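Local coordinates for protein AbyA5 (Verrucosispora maris, PDB 4YWF) that catalyses acetate elimination in spirotetronate/spirotetramate biosynthesis, acting as an esterase-like lyase of the alpha/beta hydrolase superfamily, at residues R101-V106 / V152-Q157; A211-L216 / H221-A226; K250-A255 / I307-P312; V259-L264 / A273-H278; M314-V319 / T324-D329. The protein carries 4 engineered substitutions. One frame throughout, in Å; residues are numbered along the deposited sequence.

Interaction 1: residues R101-V106 / V152-Q157; sequences RRCVAV and VSIKEQ
The apolar part of this contact is Cys103 against Ile154, with Cys103 on helix 94-111. Cys103 SG lies 3.6 Å from Ile154 CD1 and 4.1 Å from Glu156 CB, so one sulfur touches both the end of the isoleucine and the root of the glutamate. CB points toward the 152-157 loop, and SG, trans to the backbone nitrogen (chi1 -175°), touches it. Val104 adds a second point of a different kind with its CG2 branch, 3.7 Å from Glu156 OE2, a methyl against a carboxylate oxygen.

The loop follows strand 143-148, the third strand of the alpha/beta hydrolase sheet in chain order, while the helix belongs to the helical region that precedes the first strand. The contact thus joins the helices before the sheet to a loop at the end of one of its central strands, and all four touching residues are buried.

The polar bonds of Glu156 are made with its loop neighbour and with the sheet, none with the helix segment. Lys155 NZ forms a salt bridge of 2.9 Å with Glu156 OE2, arriving on the syn side and 16° out of the carboxylate plane. A bend at chi2 (83°) turns the glutamate chain and sets its carboxylate beside Val104. The same OE2 accepts a hydrogen bond from Trp132 NE1, and Lys155 NZ also pairs with Glu176 and Glu182.

Interaction 2: residues A211-L216 / H221-A226; sequences AYAMAL and HLALRA. Engineered in segment 211-216: Met214 (natural residue Leu).
Ala223 is the one helix residue that meets the strand, and Ala213 and Ala215 receive it. The strand residues, two apart, both turn their CB atoms toward the helix, and the closest alpha carbons are those of Ala215 and Ala223, 6.8 Å apart.

Walking along 221-226, His221 turns its CB away from the strand; its ring meets that of Phe247, and NE2 is hydrogen-bonded to Trp282 O. Leu222 follows and packs on Phe195 of helix 194-201. Ala223 then sets its methyl facing the gap between the two strand methyls: CB is 4.1 Å from Ala215 CB and 4.4 Å from Ala213 CB, methyl against methyl with nothing polar involved. Leu224 turns to Ile236 of strand 233-239. Arg225 closes the far side through a salt bridge with Asp288, and Ala226 N completes a helical turn to Leu222 O at 2.8 Å. Only 75 Å² is buried between the segments, as expected when three methyl groups do all the touching, and small side chains let the helix lie near the sheet.

Strand, tight turn and helix here open a beta-alpha-beta unit that continues into strand 233-239; in alpha/beta hydrolases the turn after this fifth strand is the place of the nucleophile elbow.

Interaction 3: residues K250-A255 / I307-P312; sequences KEWQAA and IPPADP
Trp252 and Pro308 mark the closest backbone approach, with alpha carbons 7.2 Å apart: a short helix, 250-255, stands against an extended pair, Ile307-Pro308, followed by Pro309, that leads into helix 310-318. Asp311 N returns to Pro308 O at 2.8 Å as the chain begins to coil.

The indole supplies the whole helix side of the contact. With CG trans to the backbone nitrogen (chi1 -180°), it projects onto the proline, whose CG sits 3.6 Å from the centroid of the five-membered ring and 10° off its normal, a CH-pi contact over the face. The ring then runs on past the Ile307-Pro308 peptide, CZ2 being 3.5 Å from Pro308 N. Pro309 CD touches CZ3 at 4.3 Å, obliquely. The indole NE1 donates to Ile306 O, which, with the proline against one face, helps hold the ring's rotation.

Around this CH-pi contact, Pro308 also packs on Ala245 and Phe246 of helix 245-248, Asp311 accepts backbone N-H groups there and just before it, and Ile307 rests on Tyr298 of strand 296-301.

Interaction 4: residues V259-L264 / A273-H278; sequences VTVDTL and ATVFDH
Leu264 and Val275 form the tight half of a contact between two consecutive helices joined by a loop, in the mainly helical insertion between strands 233-239 and 296-301, the region where many alpha/beta hydrolases carry a cap. Their alpha carbons are 7.0 Å apart, the nearest pair across the segments, and both residues are buried. Val275 spreads its two methyls over helix 258-268. With chi1 at 61°, CG1 falls between the backbone nitrogen and carbonyl carbon while CG2 lies trans to the nitrogen; CG2 reaches Leu264 CB at 3.9 Å, and CG1 meets Val261 CG1 at 4.0 Å. The same valine also packs on Ala265, the next residue of the helix, and on Thr268, one turn beyond Leu264.

The other half is looser and only partly shielded. Phe276 comes at Val261 with the two side chains roughly perpendicular, CE2 standing 4.1 Å from Val261 CG2. Its other flank is still more distant, CE1 to Leu264 CD1 measuring 4.3 Å. Both approaches are oblique to the ring, so the evidence supports apolar packing and no ring-specific interaction. Phe276 also carries Lys250 and Gln253 of helix 250-255 against it.

On the far side of helix 258-268, Val259 O is gripped twice from opposite faces of its plane: Thr263 N lies 3.1 Å away and Thr263 OG1 2.9 Å away, the hydroxyl at a C=O...O angle of 149°.

Interaction 5: residues M314-V319 / T324-D329; sequences MLRTHV and TITHDD. Engineered in segment 314-319: Met314 (natural residue Leu).
Leu315 O, the carbonyl just before the Arg316 side chain that reaches Thr324 and Thr326, accepts two backbone hydrogen bonds, from Val319 N at 2.9 Å and from His318 N at 3.3 Å. This double grip closes the last turn of helix 310-318, and Val319 is the first residue to leave helical angles.

From that turn Arg316 stretches across to strand 322-327. Its CG is trans to the carbonyl carbon (chi1 -74°), and the chain runs extended until a bend at chi3 (-141°) carries the guanidinium to the side of Thr324 and Thr326. Thr324 CG2 lies at the edge of that group, near its plane and 4.3 Å from Arg316 NE. Thr326 OG1 is met obliquely, 4.0 Å from Arg316 NH2. The two threonines, alternate residues on one face of the strand, both direct CB toward the helix, while the hydroxyl of Thr324 is committed to Tyr298 O.

Helix and strand are the last two members of the unit strand 296-301, helix 310-318, strand 322-327, at the edge of the sheet. Since the nitrogen-to-hydroxyl separation is too long for a hydrogen bond, the chemistry implies loose van der Waals cover by an exposed arginine, with no directional bond fixing its guanidinium to the strand.

Overall arrangement
Interactions 1 and 2 are fully buried and lie on opposite sides of the chain's centre; interactions 3 and 4 are partly buried, and interaction 5 lies at the surface. Chemistry follows place: methyl packing between helix and sheet in interaction 2, a buried carboxylate held by a lysine and a tryptophan N-H, beside a sulfur-methyl contact, in interaction 1, a proline-indole CH-pi contact in 3, mainly aliphatic packing in 4, and long, undirected arginine-threonine approaches in interaction 5. Interactions 2 and 5 reach the same sheet, whereas 3 and 5 share helix 310-318. Interactions 3 and 4 touch through Phe276 and a long, weak Lys250-Asp277 ion pair. Val152 meets Thr263, linking interactions 1 and 4.

Interaction 1: residues R101-V106 / V152-Q157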
# COMPACT_ATOMS: atom_id res chain seq x y z
N ARG A 101 1.12 -0.12 18.02
CA ARG A 101 1.60 1.08 18.69
C ARG A 101 3.15 1.09 18.80
O ARG A 101 3.78 2.14 18.60
CB ARG A 101 0.97 1.23 20.06
CG ARG A 101 1.54 2.41 20.82
CD ARG A 101 1.29 3.75 20.08
NE ARG A 101 2.09 4.85 20.65
CZ ARG A 101 2.45 5.96 20.01
NH1 ARG A 101 2.10 6.16 18.73
NH2 ARG A 101 3.20 6.86 20.65
N ARG A 102 3.78 -0.06 19.10
CA ARG A 102 5.25 -0.05 19.30
C ARG A 102 5.97 0.19 17.98
O ARG A 102 6.98 0.91 17.91
CB ARG A 102 5.72 -1.34 20.01
CG ARG A 102 5.03 -1.47 21.35
CD ARG A 102 5.24 -2.83 21.99
NE ARG A 102 6.63 -3.02 22.30
CZ ARG A 102 7.12 -4.00 23.07
NH1 ARG A 102 6.32 -4.89 23.63
NH2 ARG A 102 8.41 -4.11 23.27
N CYS A 103 5.41 -0.35 16.91
CA CYS A 103 5.90 -0.05 15.58
C CYS A 103 5.93 1.43 15.23
O CYS A 103 7.00 2.00 14.87
CB CYS A 103 5.07 -0.85 14.56
SG CYS A 103 5.66 -0.69 12.88
N VAL A 104 4.79 2.08 15.43
CA VAL A 104 4.64 3.51 15.15
C VAL A 104 5.63 4.30 16.02
O VAL A 104 6.36 5.17 15.53
CB VAL A 104 3.21 4.02 15.40
CG1 VAL A 104 3.17 5.55 15.33
CG2 VAL A 104 2.23 3.38 14.45
N ALA A 105 5.65 4.00 17.30
CA ALA A 105 6.55 4.68 18.25
C ALA A 105 8.06 4.56 17.92
O ALA A 105 8.78 5.58 18.00
CB ALA A 105 6.30 4.21 19.68
N VAL A 106 8.56 3.36 17.60
CA VAL A 106 9.95 3.19 17.28
C VAL A 106 10.28 3.86 15.96
O VAL A 106 11.33 4.45 15.80
CB VAL A 106 10.49 1.72 17.28
CG1 VAL A 106 10.37 1.15 18.66
CG2 VAL A 106 9.82 0.82 16.28
N VAL A 152 -2.70 -5.36 3.76
CA VAL A 152 -1.93 -5.74 4.94
C VAL A 152 -0.70 -4.83 5.19
O VAL A 152 -0.05 -4.98 6.22
CB VAL A 152 -1.52 -7.25 4.99
CG1 VAL A 152 -2.77 -8.15 5.10
CG2 VAL A 152 -0.63 -7.65 3.82
N SER A 153 -0.43 -3.89 4.29
CA SER A 153 0.79 -3.04 4.31
C SER A 153 0.57 -1.73 5.08
O SER A 153 -0.16 -0.86 4.63
CB SER A 153 1.23 -2.68 2.89
OG SER A 153 1.62 -3.85 2.14
N ILE A 154 1.21 -1.59 6.23
CA ILE A 154 1.22 -0.32 6.95
C ILE A 154 2.30 0.61 6.42
O ILE A 154 3.23 0.18 5.78
CB ILE A 154 1.40 -0.49 8.48
CG1 ILE A 154 2.77 -1.09 8.80
CG2 ILE A 154 0.19 -1.21 9.05
CD1 ILE A 154 3.17 -0.90 10.26
N LYS A 155 2.16 1.88 6.72
CA LYS A 155 2.89 2.95 6.02
C LYS A 155 4.36 2.99 6.49
O LYS A 155 5.28 3.47 5.77
CB LYS A 155 2.19 4.30 6.30
CG LYS A 155 2.02 4.66 7.78
CD LYS A 155 1.15 5.92 8.03
CE LYS A 155 1.12 6.29 9.52
NZ LYS A 155 0.74 5.18 10.44
N GLU A 156 4.60 2.42 7.66
CA GLU A 156 5.93 2.30 8.19
C GLU A 156 6.76 1.31 7.38
O GLU A 156 7.98 1.32 7.48
CB GLU A 156 5.89 1.92 9.69
CG GLU A 156 5.45 3.10 10.60
CD GLU A 156 3.94 3.27 10.66
OE1 GLU A 156 3.17 2.32 10.27
OE2 GLU A 156 3.50 4.36 11.07
N GLN A 157 6.13 0.51 6.52
CA GLN A 157 6.88 -0.40 5.67
C GLN A 157 7.68 0.41 4.64
O GLN A 157 8.80 0.04 4.26
CB GLN A 157 5.89 -1.31 4.91
CG GLN A 157 6.40 -2.72 4.64
CD GLN A 157 5.64 -3.42 3.52
OE1 GLN A 157 4.40 -3.45 3.50
NE2 GLN A 157 6.37 -4.00 2.57

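Interaction 2: residues A211-L216 / H221-A226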
# COMPACT_ATOMS: atom_id res chain seq x y z
N ALA A 211 0.55 15.16 -9.28
CA ALA A 211 0.67 14.03 -8.34
C ALA A 211 0.79 12.69 -9.06
O ALA A 211 0.06 12.41 -10.05
CB ALA A 211 -0.56 13.97 -7.46
N TYR A 212 1.63 11.83 -8.51
CA TYR A 212 1.85 10.46 -9.03
C TYR A 212 1.58 9.49 -7.90
O TYR A 212 2.17 9.69 -6.85
CB TYR A 212 3.26 10.37 -9.57
CG TYR A 212 3.48 11.47 -10.61
CD1 TYR A 212 3.14 11.26 -11.96
CD2 TYR A 212 3.97 12.76 -10.23
CE1 TYR A 212 3.32 12.26 -12.90
CE2 TYR A 212 4.14 13.76 -11.16
CZ TYR A 212 3.80 13.52 -12.50
OH TYR A 212 3.98 14.52 -13.43
N ALA A 213 0.60 8.57 -8.06
CA ALA A 213 0.29 7.53 -7.07
C ALA A 213 1.07 6.24 -7.33
O ALA A 213 0.85 5.51 -8.33
CB ALA A 213 -1.19 7.20 -7.05
N MSE A 214 2.03 5.98 -6.44
CA MSE A 214 2.59 4.67 -6.27
C MSE A 214 1.70 3.89 -5.36
O MSE A 214 1.93 3.79 -4.15
CB MSE A 214 3.98 4.81 -5.66
CG MSE A 214 4.56 3.45 -5.43
SE MSE A 214 5.51 2.76 -7.03
CE MSE A 214 7.08 4.00 -6.91
N ALA A 215 0.66 3.32 -5.96
CA ALA A 215 -0.45 2.71 -5.17
C ALA A 215 -0.47 1.21 -5.47
O ALA A 215 -1.03 0.76 -6.47
CB ALA A 215 -1.75 3.37 -5.56
N LEU A 216 0.22 0.47 -4.62
CA LEU A 216 0.42 -0.99 -4.77
C LEU A 216 -0.82 -1.85 -4.36
O LEU A 216 -1.60 -1.45 -3.52
CB LEU A 216 1.62 -1.45 -3.94
CG LEU A 216 3.00 -0.90 -4.28
CD1 LEU A 216 3.07 0.58 -4.09
CD2 LEU A 216 4.07 -1.51 -3.36
N HIS A 221 -6.38 -0.26 -7.31
CA HIS A 221 -7.76 -0.22 -7.76
C HIS A 221 -8.39 1.16 -7.35
O HIS A 221 -9.17 1.76 -8.09
CB HIS A 221 -8.50 -1.38 -7.13
CG HIS A 221 -9.99 -1.28 -7.27
ND1 HIS A 221 -10.78 -0.80 -6.27
CD2 HIS A 221 -10.81 -1.66 -8.27
CE1 HIS A 221 -12.04 -0.85 -6.66
NE2 HIS A 221 -12.09 -1.37 -7.88
N LEU A 222 -8.02 1.68 -6.19
CA LEU A 222 -8.57 2.94 -5.74
C LEU A 222 -8.08 4.08 -6.58
O LEU A 222 -8.88 5.04 -6.91
CB LEU A 222 -8.23 3.21 -4.30
CG LEU A 222 -8.86 2.29 -3.23
CD1 LEU A 222 -8.35 2.77 -1.86
CD2 LEU A 222 -10.40 2.30 -3.35
N ALA A 223 -6.79 4.03 -6.92
CA ALA A 223 -6.24 5.05 -7.78
C ALA A 223 -6.94 5.03 -9.14
O ALA A 223 -7.27 6.11 -9.71
CB ALA A 223 -4.73 4.83 -7.95
N LEU A 224 -7.09 3.85 -9.72
CA LEU A 224 -7.70 3.77 -11.04
C LEU A 224 -9.18 4.22 -11.05
O LEU A 224 -9.66 4.79 -12.07
CB LEU A 224 -7.63 2.36 -11.61
CG LEU A 224 -6.29 1.81 -12.05
CD1 LEU A 224 -6.36 0.29 -12.07
CD2 LEU A 224 -5.87 2.40 -13.40
N ARG A 225 -9.86 3.99 -9.94
CA ARG A 225 -11.24 4.42 -9.75
C ARG A 225 -11.26 5.93 -9.57
O ARG A 225 -12.15 6.60 -10.10
CB ARG A 225 -11.83 3.69 -8.50
CG ARG A 225 -13.03 4.38 -7.86
CD ARG A 225 -14.27 4.09 -8.69
NE ARG A 225 -14.56 2.65 -8.73
CZ ARG A 225 -15.18 2.00 -9.74
NH1 ARG A 225 -15.56 2.66 -10.86
NH2 ARG A 225 -15.38 0.70 -9.66
N ALA A 226 -10.24 6.50 -8.91
CA ALA A 226 -10.21 7.96 -8.67
C ALA A 226 -9.88 8.74 -9.93
O ALA A 226 -10.42 9.83 -10.13
CB ALA A 226 -9.21 8.36 -7.61

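Interaction 3: residues K250-A255 / I307-P312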
# COMPACT_ATOMS: atom_id res chain seq x y z
N LYS A 250 -16.83 -15.71 -8.93
CA LYS A 250 -17.11 -16.52 -7.71
C LYS A 250 -16.25 -17.78 -7.47
O LYS A 250 -15.83 -18.03 -6.31
CB LYS A 250 -18.61 -16.88 -7.69
CG LYS A 250 -19.49 -15.70 -7.44
CD LYS A 250 -19.25 -15.13 -6.04
CE LYS A 250 -20.33 -14.14 -5.63
NZ LYS A 250 -19.84 -12.97 -4.81
N GLU A 251 -15.94 -18.55 -8.51
CA GLU A 251 -15.01 -19.69 -8.33
C GLU A 251 -13.64 -19.19 -7.89
O GLU A 251 -13.04 -19.79 -7.01
CB GLU A 251 -14.83 -20.58 -9.60
N TRP A 252 -13.16 -18.08 -8.48
CA TRP A 252 -11.85 -17.52 -8.05
C TRP A 252 -11.89 -17.10 -6.55
O TRP A 252 -11.05 -17.49 -5.79
CB TRP A 252 -11.46 -16.30 -8.87
CG TRP A 252 -10.14 -15.75 -8.43
CD1 TRP A 252 -9.92 -14.68 -7.59
CD2 TRP A 252 -8.86 -16.19 -8.84
NE1 TRP A 252 -8.58 -14.47 -7.44
CE2 TRP A 252 -7.90 -15.39 -8.19
CE3 TRP A 252 -8.41 -17.19 -9.70
CZ2 TRP A 252 -6.57 -15.53 -8.38
CZ3 TRP A 252 -7.06 -17.35 -9.86
CH2 TRP A 252 -6.16 -16.53 -9.22
N GLN A 253 -12.92 -16.35 -6.19
CA GLN A 253 -13.15 -15.95 -4.78
C GLN A 253 -13.14 -17.10 -3.78
O GLN A 253 -12.53 -16.98 -2.70
CB GLN A 253 -14.44 -15.19 -4.71
CG GLN A 253 -14.32 -13.84 -5.40
CD GLN A 253 -15.62 -13.11 -5.45
OE1 GLN A 253 -16.64 -13.63 -5.01
NE2 GLN A 253 -15.61 -11.92 -6.06
N ALA A 254 -13.73 -18.23 -4.16
CA ALA A 254 -13.80 -19.40 -3.29
C ALA A 254 -12.39 -19.97 -2.99
O ALA A 254 -12.18 -20.63 -1.97
CB ALA A 254 -14.72 -20.48 -3.91
N ALA A 255 -11.42 -19.70 -3.84
CA ALA A 255 -10.06 -20.28 -3.64
C ALA A 255 -9.02 -19.28 -3.09
O ALA A 255 -7.93 -19.65 -2.82
CB ALA A 255 -9.56 -20.85 -4.96
N ILE A 307 -5.01 -12.27 -7.27
CA ILE A 307 -5.50 -11.49 -8.34
C ILE A 307 -5.64 -12.41 -9.56
O ILE A 307 -4.66 -13.02 -9.98
CB ILE A 307 -4.56 -10.33 -8.64
CG1 ILE A 307 -4.23 -9.56 -7.34
CG2 ILE A 307 -5.16 -9.40 -9.69
CD1 ILE A 307 -5.42 -9.19 -6.55
N PRO A 308 -6.85 -12.52 -10.12
CA PRO A 308 -7.01 -13.36 -11.32
C PRO A 308 -6.34 -12.82 -12.60
O PRO A 308 -6.32 -11.60 -12.86
CB PRO A 308 -8.53 -13.47 -11.49
CG PRO A 308 -9.15 -12.54 -10.48
CD PRO A 308 -8.07 -11.76 -9.81
N PRO A 309 -5.84 -13.71 -13.45
CA PRO A 309 -5.07 -13.28 -14.67
C PRO A 309 -5.92 -12.40 -15.60
O PRO A 309 -5.43 -11.52 -16.27
CB PRO A 309 -4.66 -14.63 -15.36
CG PRO A 309 -5.22 -15.73 -14.50
CD PRO A 309 -6.12 -15.16 -13.42
N ALA A 310 -7.23 -12.56 -15.51
CA ALA A 310 -8.17 -11.73 -16.27
C ALA A 310 -8.09 -10.25 -15.89
O ALA A 310 -8.59 -9.41 -16.61
CB ALA A 310 -9.61 -12.24 -16.07
N ASP A 311 -7.55 -9.92 -14.72
CA ASP A 311 -7.57 -8.51 -14.31
C ASP A 311 -6.44 -7.73 -15.05
O ASP A 311 -6.74 -6.80 -15.78
CB ASP A 311 -7.61 -8.43 -12.80
CG ASP A 311 -9.00 -8.55 -12.24
OD1 ASP A 311 -10.02 -8.39 -12.97
OD2 ASP A 311 -9.12 -8.72 -11.04
N PRO A 312 -5.18 -8.13 -14.94
CA PRO A 312 -4.25 -7.42 -15.83
C PRO A 312 -4.51 -7.50 -17.37
O PRO A 312 -4.18 -6.56 -18.06
CB PRO A 312 -2.90 -8.01 -15.51
CG PRO A 312 -3.09 -9.15 -14.58
CD PRO A 312 -4.54 -9.17 -14.12

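Interaction 4: residues V259-L264 / A273-H278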
# COMPACT_ATOMS: atom_id res chain seq x y z
N VAL A 259 -6.67 -15.57 4.87
CA VAL A 259 -6.09 -14.33 5.41
C VAL A 259 -6.54 -13.12 4.56
O VAL A 259 -6.96 -12.13 5.11
CB VAL A 259 -4.57 -14.37 5.53
CG1 VAL A 259 -4.06 -13.07 6.10
CG2 VAL A 259 -4.13 -15.49 6.48
N THR A 260 -6.54 -13.26 3.23
CA THR A 260 -7.03 -12.18 2.37
C THR A 260 -8.49 -11.85 2.59
O THR A 260 -8.86 -10.69 2.66
CB THR A 260 -6.79 -12.50 0.88
OG1 THR A 260 -5.39 -12.62 0.66
CG2 THR A 260 -7.30 -11.38 0.01
N VAL A 261 -9.33 -12.88 2.68
CA VAL A 261 -10.78 -12.72 2.88
C VAL A 261 -11.15 -12.03 4.21
O VAL A 261 -12.06 -11.17 4.27
CB VAL A 261 -11.52 -14.08 2.86
CG1 VAL A 261 -13.04 -13.92 3.10
CG2 VAL A 261 -11.25 -14.85 1.55
N ASP A 262 -10.48 -12.49 5.27
CA ASP A 262 -10.75 -12.04 6.66
C ASP A 262 -10.32 -10.62 6.82
O ASP A 262 -11.04 -9.79 7.38
CB ASP A 262 -9.98 -12.88 7.65
CG ASP A 262 -10.71 -14.16 8.06
OD1 ASP A 262 -11.96 -14.22 8.02
OD2 ASP A 262 -10.00 -15.11 8.45
N THR A 263 -9.12 -10.32 6.31
CA THR A 263 -8.68 -8.90 6.26
C THR A 263 -9.65 -8.02 5.53
O THR A 263 -10.03 -6.93 6.00
CB THR A 263 -7.30 -8.80 5.60
OG1 THR A 263 -6.42 -9.59 6.35
CG2 THR A 263 -6.79 -7.39 5.58
N LEU A 264 -10.07 -8.45 4.34
CA LEU A 264 -11.00 -7.61 3.56
C LEU A 264 -12.28 -7.36 4.32
O LEU A 264 -12.83 -6.26 4.30
CB LEU A 264 -11.37 -8.27 2.22
CG LEU A 264 -10.67 -7.89 0.91
CD1 LEU A 264 -11.52 -8.41 -0.26
CD2 LEU A 264 -10.45 -6.38 0.74
N ALA A 273 -18.57 -14.28 4.87
CA ALA A 273 -19.78 -14.69 4.11
C ALA A 273 -20.40 -13.56 3.26
O ALA A 273 -21.08 -13.82 2.26
CB ALA A 273 -20.83 -15.17 5.12
N THR A 274 -20.23 -12.33 3.71
CA THR A 274 -20.83 -11.20 3.02
C THR A 274 -19.81 -10.32 2.23
O THR A 274 -20.23 -9.49 1.44
CB THR A 274 -21.62 -10.31 4.01
OG1 THR A 274 -20.74 -9.84 5.04
CG2 THR A 274 -22.78 -11.10 4.67
N VAL A 275 -18.50 -10.49 2.42
CA VAL A 275 -17.57 -9.47 1.92
C VAL A 275 -17.55 -9.38 0.39
O VAL A 275 -17.71 -8.31 -0.16
CB VAL A 275 -16.14 -9.58 2.52
CG1 VAL A 275 -15.49 -10.90 2.20
CG2 VAL A 275 -15.27 -8.39 2.06
N PHE A 276 -17.48 -10.50 -0.30
CA PHE A 276 -17.49 -10.48 -1.77
C PHE A 276 -18.76 -9.93 -2.40
O PHE A 276 -18.68 -9.17 -3.36
CB PHE A 276 -17.16 -11.83 -2.30
CG PHE A 276 -15.73 -12.19 -2.09
CD1 PHE A 276 -14.71 -11.35 -2.61
CD2 PHE A 276 -15.38 -13.31 -1.41
CE1 PHE A 276 -13.38 -11.65 -2.41
CE2 PHE A 276 -14.06 -13.61 -1.22
CZ PHE A 276 -13.06 -12.79 -1.71
N ASP A 277 -19.91 -10.23 -1.79
CA ASP A 277 -21.15 -9.64 -2.20
C ASP A 277 -21.05 -8.19 -1.97
O ASP A 277 -21.50 -7.36 -2.79
CB ASP A 277 -22.35 -10.15 -1.38
CG ASP A 277 -22.88 -11.45 -1.88
OD1 ASP A 277 -22.48 -11.92 -3.00
OD2 ASP A 277 -23.69 -12.02 -1.14
N HIS A 278 -20.44 -7.85 -0.84
CA HIS A 278 -20.31 -6.45 -0.50
C HIS A 278 -19.52 -5.65 -1.57
O HIS A 278 -19.85 -4.50 -1.83
CB HIS A 278 -19.71 -6.30 0.91
CG HIS A 278 -19.66 -4.88 1.39
ND1 HIS A 278 -20.78 -4.14 1.66
CD2 HIS A 278 -18.61 -4.06 1.63
CE1 HIS A 278 -20.44 -2.92 2.04
NE2 HIS A 278 -19.12 -2.85 2.03

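Interaction 5: residues M314-V319 / T324-D329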
# COMPACT_ATOMS: atom_id res chain seq x y z
N MSE A 314 -7.41 -7.44 -18.69
CA MSE A 314 -8.40 -6.41 -18.88
C MSE A 314 -7.76 -5.05 -18.98
O MSE A 314 -8.17 -4.21 -19.82
CB MSE A 314 -9.50 -6.52 -17.85
CG MSE A 314 -10.58 -5.56 -18.28
SE MSE A 314 -11.99 -5.39 -16.92
CE MSE A 314 -13.04 -3.88 -17.63
N LEU A 315 -6.74 -4.79 -18.17
CA LEU A 315 -6.08 -3.51 -18.26
C LEU A 315 -5.32 -3.36 -19.56
O LEU A 315 -5.35 -2.27 -20.16
CB LEU A 315 -5.11 -3.27 -17.11
CG LEU A 315 -5.81 -3.11 -15.77
CD1 LEU A 315 -4.77 -2.95 -14.68
CD2 LEU A 315 -6.76 -1.94 -15.82
N ARG A 316 -4.69 -4.45 -20.00
CA ARG A 316 -4.01 -4.49 -21.28
C ARG A 316 -4.95 -4.31 -22.41
O ARG A 316 -4.53 -3.85 -23.49
CB ARG A 316 -3.35 -5.81 -21.53
CG ARG A 316 -2.10 -6.06 -20.72
CD ARG A 316 -1.49 -7.37 -21.16
NE ARG A 316 -1.02 -7.96 -19.98
CZ ARG A 316 -1.41 -9.08 -19.41
NH1 ARG A 316 -2.23 -9.95 -19.94
NH2 ARG A 316 -0.87 -9.31 -18.26
N THR A 317 -6.22 -4.66 -22.22
CA THR A 317 -7.16 -4.46 -23.30
C THR A 317 -7.67 -3.02 -23.44
O THR A 317 -7.93 -2.53 -24.61
CB THR A 317 -8.32 -5.47 -23.20
OG1 THR A 317 -7.78 -6.77 -23.03
CG2 THR A 317 -9.10 -5.47 -24.44
N HIS A 318 -7.82 -2.33 -22.30
CA HIS A 318 -8.61 -1.10 -22.21
C HIS A 318 -7.87 0.19 -21.76
O HIS A 318 -8.33 1.30 -22.03
CB HIS A 318 -9.84 -1.33 -21.31
CG HIS A 318 -10.78 -2.36 -21.83
ND1 HIS A 318 -11.52 -2.19 -22.99
CD2 HIS A 318 -11.10 -3.59 -21.36
CE1 HIS A 318 -12.23 -3.28 -23.23
NE2 HIS A 318 -12.00 -4.14 -22.26
N VAL A 319 -6.75 0.08 -21.07
CA VAL A 319 -6.07 1.28 -20.61
C VAL A 319 -5.19 1.76 -21.75
O VAL A 319 -4.42 1.00 -22.25
CB VAL A 319 -5.26 1.00 -19.35
CG1 VAL A 319 -4.32 2.18 -19.01
CG2 VAL A 319 -6.25 0.75 -18.24
N THR A 324 3.63 -2.51 -18.55
CA THR A 324 3.53 -3.65 -17.76
C THR A 324 4.66 -4.61 -18.00
O THR A 324 5.21 -4.72 -19.11
CB THR A 324 2.14 -4.30 -17.97
OG1 THR A 324 1.92 -5.30 -16.98
CG2 THR A 324 1.94 -4.86 -19.41
N ILE A 325 4.90 -5.37 -16.94
CA ILE A 325 5.84 -6.46 -16.90
C ILE A 325 5.21 -7.57 -16.04
O ILE A 325 4.45 -7.28 -15.12
CB ILE A 325 7.15 -5.88 -16.30
CG1 ILE A 325 8.33 -6.69 -16.72
CG2 ILE A 325 7.02 -5.67 -14.80
CD1 ILE A 325 9.67 -6.04 -16.36
N THR A 326 5.52 -8.83 -16.33
CA THR A 326 4.95 -9.93 -15.59
C THR A 326 6.12 -10.77 -15.03
O THR A 326 6.94 -11.24 -15.77
CB THR A 326 4.04 -10.79 -16.52
OG1 THR A 326 2.77 -10.15 -16.74
CG2 THR A 326 3.77 -12.16 -15.94
N HIS A 327 6.19 -10.99 -13.74
CA HIS A 327 7.21 -11.93 -13.22
C HIS A 327 6.55 -13.30 -13.10
O HIS A 327 5.40 -13.40 -12.64
CB HIS A 327 7.76 -11.52 -11.86
CG HIS A 327 8.31 -10.14 -11.79
ND1 HIS A 327 9.41 -9.73 -12.53
CD2 HIS A 327 7.94 -9.07 -11.05
CE1 HIS A 327 9.68 -8.47 -12.25
NE2 HIS A 327 8.80 -8.04 -11.37
N ASP A 328 7.25 -14.35 -13.50
CA ASP A 328 6.76 -15.71 -13.29
C ASP A 328 7.02 -16.06 -11.80
O ASP A 328 8.02 -16.70 -11.42
CB ASP A 328 7.39 -16.70 -14.29
CG ASP A 328 7.08 -18.15 -13.96
OD1 ASP A 328 5.90 -18.46 -13.63
OD2 ASP A 328 8.04 -18.97 -14.01
N ASP A 329 6.09 -15.56 -10.97
CA ASP A 329 6.19 -15.62 -9.55
C ASP A 329 4.78 -15.54 -8.93
O ASP A 329 3.74 -15.27 -9.62
CB ASP A 329 7.08 -14.49 -9.05
CG ASP A 329 7.57 -14.70 -7.62
OD1 ASP A 329 7.16 -15.72 -7.03
OD2 ASP A 329 8.36 -13.87 -7.10